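Glycosyl hydrolase family 61, 2 protein (Heterobasidion irregulare TC 32-1, PDB 5NNS) oxidatively cleaves cellulose chains at C1 of the glycosidic bond, using one active-site copper, a reducing agent and oxygen or hydrogen peroxide. Local coordinates at residues 22-34 against 49-63. Sequence-based numbering, arbitrary orientation.
Sequences TPTGQSTIQREWD and CNINGASLGSAQKSA
Arg31 and Gly53 meet where two irregular lengths of the long loop between strands 12-15 and 63-66 run side by side, a worked example of coil held in place by hydrogen bonds instead of regular secondary structure. Bent at chi2 (-55°), the arginine chain turns its guanidinium so that NH1 sits nearly in line with the Gly53 carbonyl, 2.8 Å from its O and in the guanidinium plane, though the bond is bent at the hydrogen. Ser55 CB covers one face of that group, while NE and NH2 bond to Gln172 and Cys96, so three partners fix its rotation. Alongside, Glu32 N donates a nearly straight bond to Ala54 O (3.0 Å), Asp34 N reaches Ile51 O, and a water spans the carbonyls of Arg31 and Cys49, the latter residue tied to Cys170 by a disulfide.

The carbon packing is tight where Leu56 reaches toward Thr28: CD1 lies 3.4 Å from Thr28 CG2, nearer than usual for two carbons, while CD2 rests on Pro23 CB. Gln60, bent at chi2 (64°), curls back so that OE1 takes Leu56 N on a lone pair (2.8 Å), which holds the base of this leucine.

The solvent side is looser. Ser27 OG gives a short bond to Ala59 O (2.6 Å), yet the exposed side chain of Lys61 lies past that hydroxyl and offers NZ weakly to Ser27 O, although its backbone N bonds firmly to Thr28 O. Beside Asn52, whose OD1 closes an Asx turn onto Ala54 N, OE2 of the buried Glu32 lies 2.7 Å from OD1 of the partly exposed Asp34. Such closeness suggests that one acid probably holds a proton and donates it, its pKa probably raised.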
ATOM      1  N   THR A  22      16.634 -15.430  -0.305  1.00 28.52           N
ATOM      2  CA  THR A  22      17.628 -14.392  -0.562  1.00 28.15           C
ATOM      3  C   THR A  22      17.218 -13.528  -1.759  1.00 27.20           C
ATOM      4  O   THR A  22      16.580 -14.034  -2.684  1.00 26.82           O
ATOM      5  CB  THR A  22      19.030 -15.002  -0.804  1.00 28.78           C
ATOM      6  OG1 THR A  22      20.003 -13.952  -0.864  1.00 29.24           O
ATOM      7  CG2 THR A  22      19.089 -15.824  -2.108  1.00 28.98           C
ATOM      8  N   PRO A  23      17.553 -12.219  -1.733  1.00 26.64           N
ATOM      9  CA  PRO A  23      17.222 -11.389  -2.898  1.00 26.36           C
ATOM     10  C   PRO A  23      18.081 -11.697  -4.127  1.00 26.42           C
ATOM     11  O   PRO A  23      17.636 -11.450  -5.249  1.00 25.85           O
ATOM     12  CB  PRO A  23      17.446  -9.953  -2.396  1.00 26.11           C
ATOM     13  CG  PRO A  23      18.356 -10.080  -1.227  1.00 26.17           C
ATOM     14  CD  PRO A  23      18.055 -11.409  -0.604  1.00 26.45           C
ATOM     15  N   THR A  24      19.290 -12.225  -3.913  1.00 27.14           N
ATOM     16  CA  THR A  24      20.154 -12.682  -5.006  1.00 27.69           C
ATOM     17  C   THR A  24      19.394 -13.655  -5.901  1.00 27.02           C
ATOM     18  O   THR A  24      18.847 -14.644  -5.412  1.00 28.10           O
ATOM     19  CB  THR A  24      21.417 -13.405  -4.475  1.00 28.29           C
ATOM     20  OG1 THR A  24      22.081 -12.588  -3.506  1.00 28.76           O
ATOM     21  CG2 THR A  24      22.384 -13.724  -5.615  1.00 28.26           C
ATOM     22  N   GLY A  25      19.336 -13.347  -7.195  1.00 26.34           N
ATOM     23  CA  GLY A  25      18.647 -14.183  -8.177  1.00 26.02           C
ATOM     24  C   GLY A  25      17.206 -13.795  -8.468  1.00 25.98           C
ATOM     25  O   GLY A  25      16.680 -14.139  -9.530  1.00 25.77           O
ATOM     26  N   GLN A  26      16.554 -13.096  -7.537  1.00 25.27           N
ATOM     27  CA  GLN A  26      15.160 -12.694  -7.726  1.00 24.21           C
ATOM     28  C   GLN A  26      15.098 -11.485  -8.654  1.00 23.80           C
ATOM     29  O   GLN A  26      16.004 -10.653  -8.667  1.00 24.24           O
ATOM     30  CB  GLN A  26      14.487 -12.393  -6.380  1.00 24.01           C
ATOM     31  CG  GLN A  26      14.476 -13.581  -5.424  1.00 23.44           C
ATOM     32  CD  GLN A  26      13.374 -13.513  -4.372  1.00 23.27           C
ATOM     33  OE1 GLN A  26      12.211 -13.270  -4.689  1.00 23.13           O
ATOM     34  NE2 GLN A  26      13.734 -13.747  -3.118  1.00 22.81           N
ATOM     35  N   SER A  27      14.035 -11.411  -9.447  1.00 23.02           N
ATOM     36  CA  SER A  27      13.822 -10.300 -10.361  1.00 21.83           C
ATOM     37  C   SER A  27      12.333  -9.983 -10.407  1.00 21.51           C
ATOM     38  O   SER A  27      11.515 -10.849 -10.726  1.00 20.95           O
ATOM     39  CB  SER A  27      14.347 -10.641 -11.757  1.00 21.50           C
ATOM     40  OG  SER A  27      14.509  -9.462 -12.524  1.00 20.95           O
ATOM     41  N   THR A  28      11.987  -8.745 -10.073  1.00 21.08           N
ATOM     42  CA  THR A  28      10.592  -8.339  -9.977  1.00 21.04           C
ATOM     43  C   THR A  28      10.434  -6.830 -10.049  1.00 20.60           C
ATOM     44  O   THR A  28      11.384  -6.082  -9.809  1.00 20.63           O
ATOM     45  CB  THR A  28       9.937  -8.866  -8.671  1.00 21.45           C
ATOM     46  OG1 THR A  28       8.663  -8.238  -8.471  1.00 21.58           O
ATOM     47  CG2 THR A  28      10.823  -8.606  -7.453  1.00 21.80           C
ATOM     48  N   ILE A  29       9.221  -6.395 -10.378  1.00 20.12           N
ATOM     49  CA  ILE A  29       8.857  -4.982 -10.248  1.00 19.64           C
ATOM     50  C   ILE A  29       8.754  -4.542  -8.781  1.00 18.95           C
ATOM     51  O   ILE A  29       8.813  -3.346  -8.483  1.00 19.07           O
ATOM     52  CB  ILE A  29       7.550  -4.625 -10.998  1.00 19.92           C
ATOM     53  CG1 ILE A  29       6.331  -5.389 -10.445  1.00 19.82           C
ATOM     54  CG2 ILE A  29       7.721  -4.869 -12.491  1.00 19.76           C
ATOM     55  CD1 ILE A  29       5.013  -4.792 -10.886  1.00 19.99           C
ATOM     56  N   GLN A  30       8.600  -5.514  -7.884  1.00 18.20           N
ATOM     57  CA  GLN A  30       8.364  -5.260  -6.472  1.00 17.94           C
ATOM     58  C   GLN A  30       9.659  -5.028  -5.692  1.00 17.94           C
ATOM     59  O   GLN A  30      10.679  -5.661  -5.973  1.00 18.47           O
ATOM     60  CB  GLN A  30       7.610  -6.440  -5.863  1.00 17.51           C
ATOM     61  CG  GLN A  30       6.771  -6.065  -4.662  1.00 17.28           C
ATOM     62  CD  GLN A  30       6.046  -7.239  -4.064  1.00 16.97           C
ATOM     63  OE1 GLN A  30       6.596  -8.339  -3.970  1.00 16.56           O
ATOM     64  NE2 GLN A  30       4.808  -7.011  -3.633  1.00 16.40           N
ATOM     65  N   ARG A  31       9.602  -4.123  -4.712  1.00 17.63           N
ATOM     66  CA  ARG A  31      10.704  -3.912  -3.774  1.00 17.26           C
ATOM     67  C   ARG A  31      10.791  -5.080  -2.798  1.00 17.11           C
ATOM     68  O   ARG A  31       9.780  -5.727  -2.492  1.00 16.80           O
ATOM     69  CB  ARG A  31      10.539  -2.594  -3.001  1.00 17.36           C
ATOM     70  CG  ARG A  31      10.731  -1.333  -3.834  1.00 17.14           C
ATOM     71  CD  ARG A  31      12.073  -1.327  -4.554  1.00 17.15           C
ATOM     72  NE  ARG A  31      12.507   0.018  -4.939  1.00 17.00           N
ATOM     73  CZ  ARG A  31      13.159   0.880  -4.153  1.00 16.76           C
ATOM     74  NH1 ARG A  31      13.473   0.581  -2.892  1.00 16.71           N
ATOM     75  NH2 ARG A  31      13.498   2.068  -4.636  1.00 16.92           N
ATOM     76  N   GLU A  32      12.009  -5.349  -2.326  1.00 16.46           N
ATOM     77  CA  GLU A  32      12.276  -6.498  -1.466  1.00 16.16           C
ATOM     78  C   GLU A  32      11.541  -6.360  -0.141  1.00 15.91           C
ATOM     79  O   GLU A  32      11.638  -5.330   0.512  1.00 16.29           O
ATOM     80  CB  GLU A  32      13.780  -6.632  -1.208  1.00 16.40           C
ATOM     81  CG  GLU A  32      14.182  -7.628  -0.122  1.00 16.61           C
ATOM     82  CD  GLU A  32      15.689  -7.784   0.013  1.00 16.97           C
ATOM     83  OE1 GLU A  32      16.436  -7.204  -0.804  1.00 17.50           O
ATOM     84  OE2 GLU A  32      16.136  -8.484   0.944  1.00 16.94           O
ATOM     85  N   TRP A  33      10.805  -7.399   0.236  1.00 15.35           N
ATOM     86  CA  TRP A  33      10.232  -7.510   1.574  1.00 14.93           C
ATOM     87  C   TRP A  33      10.502  -8.922   2.073  1.00 14.82           C
ATOM     88  O   TRP A  33      10.236  -9.890   1.370  1.00 14.53           O
ATOM     89  CB  TRP A  33       8.733  -7.163   1.567  1.00 14.60           C
ATOM     90  CG  TRP A  33       7.853  -7.998   0.659  1.00 14.35           C
ATOM     91  CD1 TRP A  33       7.782  -7.945  -0.702  1.00 14.22           C
ATOM     92  CD2 TRP A  33       6.895  -8.978   1.068  1.00 14.10           C
ATOM     93  NE1 TRP A  33       6.849  -8.840  -1.164  1.00 14.07           N
ATOM     94  CE2 TRP A  33       6.284  -9.483  -0.097  1.00 14.05           C
ATOM     95  CE3 TRP A  33       6.489  -9.474   2.313  1.00 14.25           C
ATOM     96  CZ2 TRP A  33       5.297 -10.478  -0.062  1.00 14.07           C
ATOM     97  CZ3 TRP A  33       5.495 -10.461   2.357  1.00 14.14           C
ATOM     98  CH2 TRP A  33       4.912 -10.947   1.172  1.00 14.19           C
ATOM     99  N   ASP A  34      11.033  -9.033   3.287  1.00 15.31           N
ATOM    100  CA  ASP A  34      11.704 -10.260   3.741  1.00 15.54           C
ATOM    101  C   ASP A  34      10.905 -11.242   4.605  1.00 15.44           C
ATOM    102  O   ASP A  34      11.332 -12.392   4.757  1.00 15.53           O
ATOM    103  CB  ASP A  34      12.996  -9.884   4.470  1.00 16.23           C
ATOM    104  CG  ASP A  34      13.969  -9.120   3.576  1.00 16.79           C
ATOM    105  OD1 ASP A  34      14.125  -9.508   2.405  1.00 17.13           O
ATOM    106  OD2 ASP A  34      14.572  -8.130   4.042  1.00 17.44           O
ATOM    107  N   CYS A  49       8.148   0.845   2.279  1.00 15.42           N
ATOM    108  CA  CYS A  49       8.212  -0.333   1.404  1.00 15.69           C
ATOM    109  C   CYS A  49       8.616  -1.629   2.106  1.00 15.77           C
ATOM    110  O   CYS A  49       9.083  -2.572   1.460  1.00 15.71           O
ATOM    111  CB  CYS A  49       9.118  -0.024   0.209  1.00 16.00           C
ATOM    112  SG  CYS A  49       8.472   1.323  -0.807  1.00 16.54           S
ATOM    113  N   ASN A  50       8.371  -1.683   3.420  1.00 15.71           N
ATOM    114  CA  ASN A  50       8.647  -2.846   4.269  1.00 15.43           C
ATOM    115  C   ASN A  50      10.139  -3.030   4.531  1.00 15.45           C
ATOM    116  O   ASN A  50      10.953  -2.240   4.066  1.00 15.28           O
ATOM    117  CB  ASN A  50       8.026  -4.134   3.692  1.00 15.16           C
ATOM    118  CG  ASN A  50       7.390  -5.012   4.760  1.00 14.92           C
ATOM    119  OD1 ASN A  50       7.901  -5.121   5.885  1.00 14.58           O
ATOM    120  ND2 ASN A  50       6.281  -5.657   4.410  1.00 14.64           N
ATOM    121  N   ILE A  51      10.470  -4.061   5.308  1.00 15.73           N
ATOM    122  CA  ILE A  51      11.841  -4.408   5.646  1.00 16.09           C
ATOM    123  C   ILE A  51      12.336  -5.513   4.692  1.00 16.71           C
ATOM    124  O   ILE A  51      11.698  -6.559   4.600  1.00 16.40           O
ATOM    125  CB  ILE A  51      11.950  -4.891   7.112  1.00 15.99           C
ATOM    126  CG1 ILE A  51      11.605  -3.744   8.077  1.00 15.97           C
ATOM    127  CG2 ILE A  51      13.357  -5.416   7.413  1.00 16.06           C
ATOM    128  CD1 ILE A  51      11.297  -4.186   9.496  1.00 15.96           C
ATOM    129  N   ASN A  52      13.456  -5.320   3.987  1.00 17.30           N
ATOM    130  CA  ASN A  52      14.282  -4.099   4.032  1.00 17.58           C
ATOM    131  C   ASN A  52      13.841  -3.027   3.026  1.00 17.98           C
ATOM    132  O   ASN A  52      14.361  -1.915   3.049  1.00 18.77           O
ATOM    133  CB  ASN A  52      15.773  -4.432   3.858  1.00 17.63           C
ATOM    134  CG  ASN A  52      16.089  -5.133   2.547  1.00 17.72           C
ATOM    135  OD1 ASN A  52      15.265  -5.204   1.634  1.00 17.83           O
ATOM    136  ND2 ASN A  52      17.297  -5.662   2.453  1.00 18.06           N
ATOM    137  N   GLY A  53      12.901  -3.356   2.140  1.00 18.18           N
ATOM    138  CA  GLY A  53      12.413  -2.411   1.131  1.00 18.46           C
ATOM    139  C   GLY A  53      13.418  -2.134   0.024  1.00 18.96           C
ATOM    140  O   GLY A  53      13.245  -1.193  -0.755  1.00 18.50           O
ATOM    141  N   ALA A  54      14.445  -2.980  -0.074  1.00 19.64           N
ATOM    142  CA  ALA A  54      15.593  -2.696  -0.918  1.00 20.13           C
ATOM    143  C   ALA A  54      15.261  -2.848  -2.396  1.00 20.68           C
ATOM    144  O   ALA A  54      14.420  -3.666  -2.790  1.00 21.05           O
ATOM    145  CB  ALA A  54      16.762  -3.598  -0.549  1.00 20.26           C
ATOM    146  N   SER A  55      15.915  -2.018  -3.198  1.00 20.94           N
ATOM    147  CA  SER A  55      15.949  -2.174  -4.641  1.00 21.26           C
ATOM    148  C   SER A  55      16.732  -3.443  -4.987  1.00 21.47           C
ATOM    149  O   SER A  55      17.594  -3.868  -4.224  1.00 20.73           O
ATOM    150  CB  SER A  55      16.641  -0.957  -5.252  1.00 21.39           C
ATOM    151  OG  SER A  55      16.744  -1.054  -6.653  1.00 21.48           O
ATOM    152  N   LEU A  56      16.429  -4.030  -6.140  1.00 22.33           N
ATOM    153  CA  LEU A  56      17.149  -5.208  -6.636  1.00 23.54           C
ATOM    154  C   LEU A  56      18.248  -4.877  -7.664  1.00 24.14           C
ATOM    155  O   LEU A  56      18.745  -5.777  -8.345  1.00 23.89           O
ATOM    156  CB  LEU A  56      16.152  -6.217  -7.220  1.00 23.53           C
ATOM    157  CG  LEU A  56      15.081  -6.729  -6.250  1.00 23.51           C
ATOM    158  CD1 LEU A  56      14.072  -7.579  -6.998  1.00 23.74           C
ATOM    159  CD2 LEU A  56      15.709  -7.520  -5.114  1.00 23.60           C
ATOM    160  N   GLY A  57      18.627  -3.602  -7.773  1.00 24.99           N
ATOM    161  CA  GLY A  57      19.731  -3.188  -8.636  1.00 25.48           C
ATOM    162  C   GLY A  57      19.461  -3.463 -10.106  1.00 26.35           C
ATOM    163  O   GLY A  57      18.473  -2.971 -10.664  1.00 26.07           O
ATOM    164  N   SER A  58      20.335  -4.254 -10.727  1.00 26.97           N
ATOM    165  CA  SER A  58      20.181  -4.636 -12.136  1.00 27.93           C
ATOM    166  C   SER A  58      19.010  -5.607 -12.368  1.00 28.07           C
ATOM    167  O   SER A  58      18.443  -5.630 -13.461  1.00 27.99           O
ATOM    168  CB  SER A  58      21.479  -5.246 -12.669  1.00 27.98           C
ATOM    169  OG  SER A  58      21.933  -6.274 -11.809  1.00 28.40           O
ATOM    170  N   ALA A  59      18.659  -6.398 -11.349  1.00 27.99           N
ATOM    171  CA  ALA A  59      17.488  -7.289 -11.411  1.00 28.47           C
ATOM    172  C   ALA A  59      16.141  -6.580 -11.159  1.00 28.40           C
ATOM    173  O   ALA A  59      15.083  -7.197 -11.327  1.00 28.27           O
ATOM    174  CB  ALA A  59      17.656  -8.451 -10.439  1.00 28.60           C
ATOM    175  N   GLN A  60      16.176  -5.303 -10.764  1.00 27.80           N
ATOM    176  CA  GLN A  60      14.961  -4.539 -10.474  1.00 26.94           C
ATOM    177  C   GLN A  60      14.223  -4.207 -11.764  1.00 26.82           C
ATOM    178  O   GLN A  60      14.802  -3.608 -12.669  1.00 26.95           O
ATOM    179  CB  GLN A  60      15.312  -3.240  -9.737  1.00 26.44           C
ATOM    180  CG  GLN A  60      14.115  -2.438  -9.226  1.00 26.73           C
ATOM    181  CD  GLN A  60      13.315  -3.175  -8.168  1.00 26.16           C
ATOM    182  OE1 GLN A  60      13.870  -3.655  -7.185  1.00 26.23           O
ATOM    183  NE2 GLN A  60      12.007  -3.263  -8.365  1.00 25.93           N
ATOM    184  N   LYS A  61      12.951  -4.595 -11.839  1.00 26.46           N
ATOM    185  CA  LYS A  61      12.093  -4.267 -12.979  1.00 26.51           C
ATOM    186  C   LYS A  61      11.173  -3.089 -12.638  1.00 25.46           C
ATOM    187  O   LYS A  61      11.071  -2.690 -11.477  1.00 24.82           O
ATOM    188  CB  LYS A  61      11.256  -5.482 -13.391  1.00 27.75           C
ATOM    189  CG  LYS A  61      12.034  -6.787 -13.589  1.00 28.73           C
ATOM    190  CD  LYS A  61      11.373  -7.674 -14.651  1.00 29.99           C
ATOM    191  CE  LYS A  61      11.688  -9.160 -14.497  1.00 30.82           C
ATOM    192  NZ  LYS A  61      10.725  -9.892 -13.617  1.00 31.49           N
ATOM    193  N   SER A  62      10.539  -2.526 -13.670  1.00 25.01           N
ATOM    194  CA  SER A  62       9.448  -1.546 -13.529  1.00 24.95           C
ATOM    195  C   SER A  62       8.324  -1.893 -14.518  1.00 24.69           C
ATOM    196  O   SER A  62       8.597  -2.300 -15.644  1.00 25.16           O
ATOM    197  CB  SER A  62       9.933  -0.115 -13.807  1.00 24.82           C
ATOM    198  OG  SER A  62      10.854   0.345 -12.833  1.00 24.97           O
ATOM    199  N   ALA A  63       7.069  -1.724 -14.100  1.00 24.20           N
ATOM    200  CA  ALA A  63       5.919  -1.990 -14.966  1.00 23.35           C
ATOM    201  C   ALA A  63       5.516  -0.709 -15.672  1.00 22.90           C
ATOM    202  O   ALA A  63       5.216   0.289 -15.019  1.00 21.33           O
ATOM    203  CB  ALA A  63       4.756  -2.528 -14.155  1.00 23.39           C
TER
HETATM  204  O   HOH W   1       7.853  -3.887  -0.912  1.00 13.33           O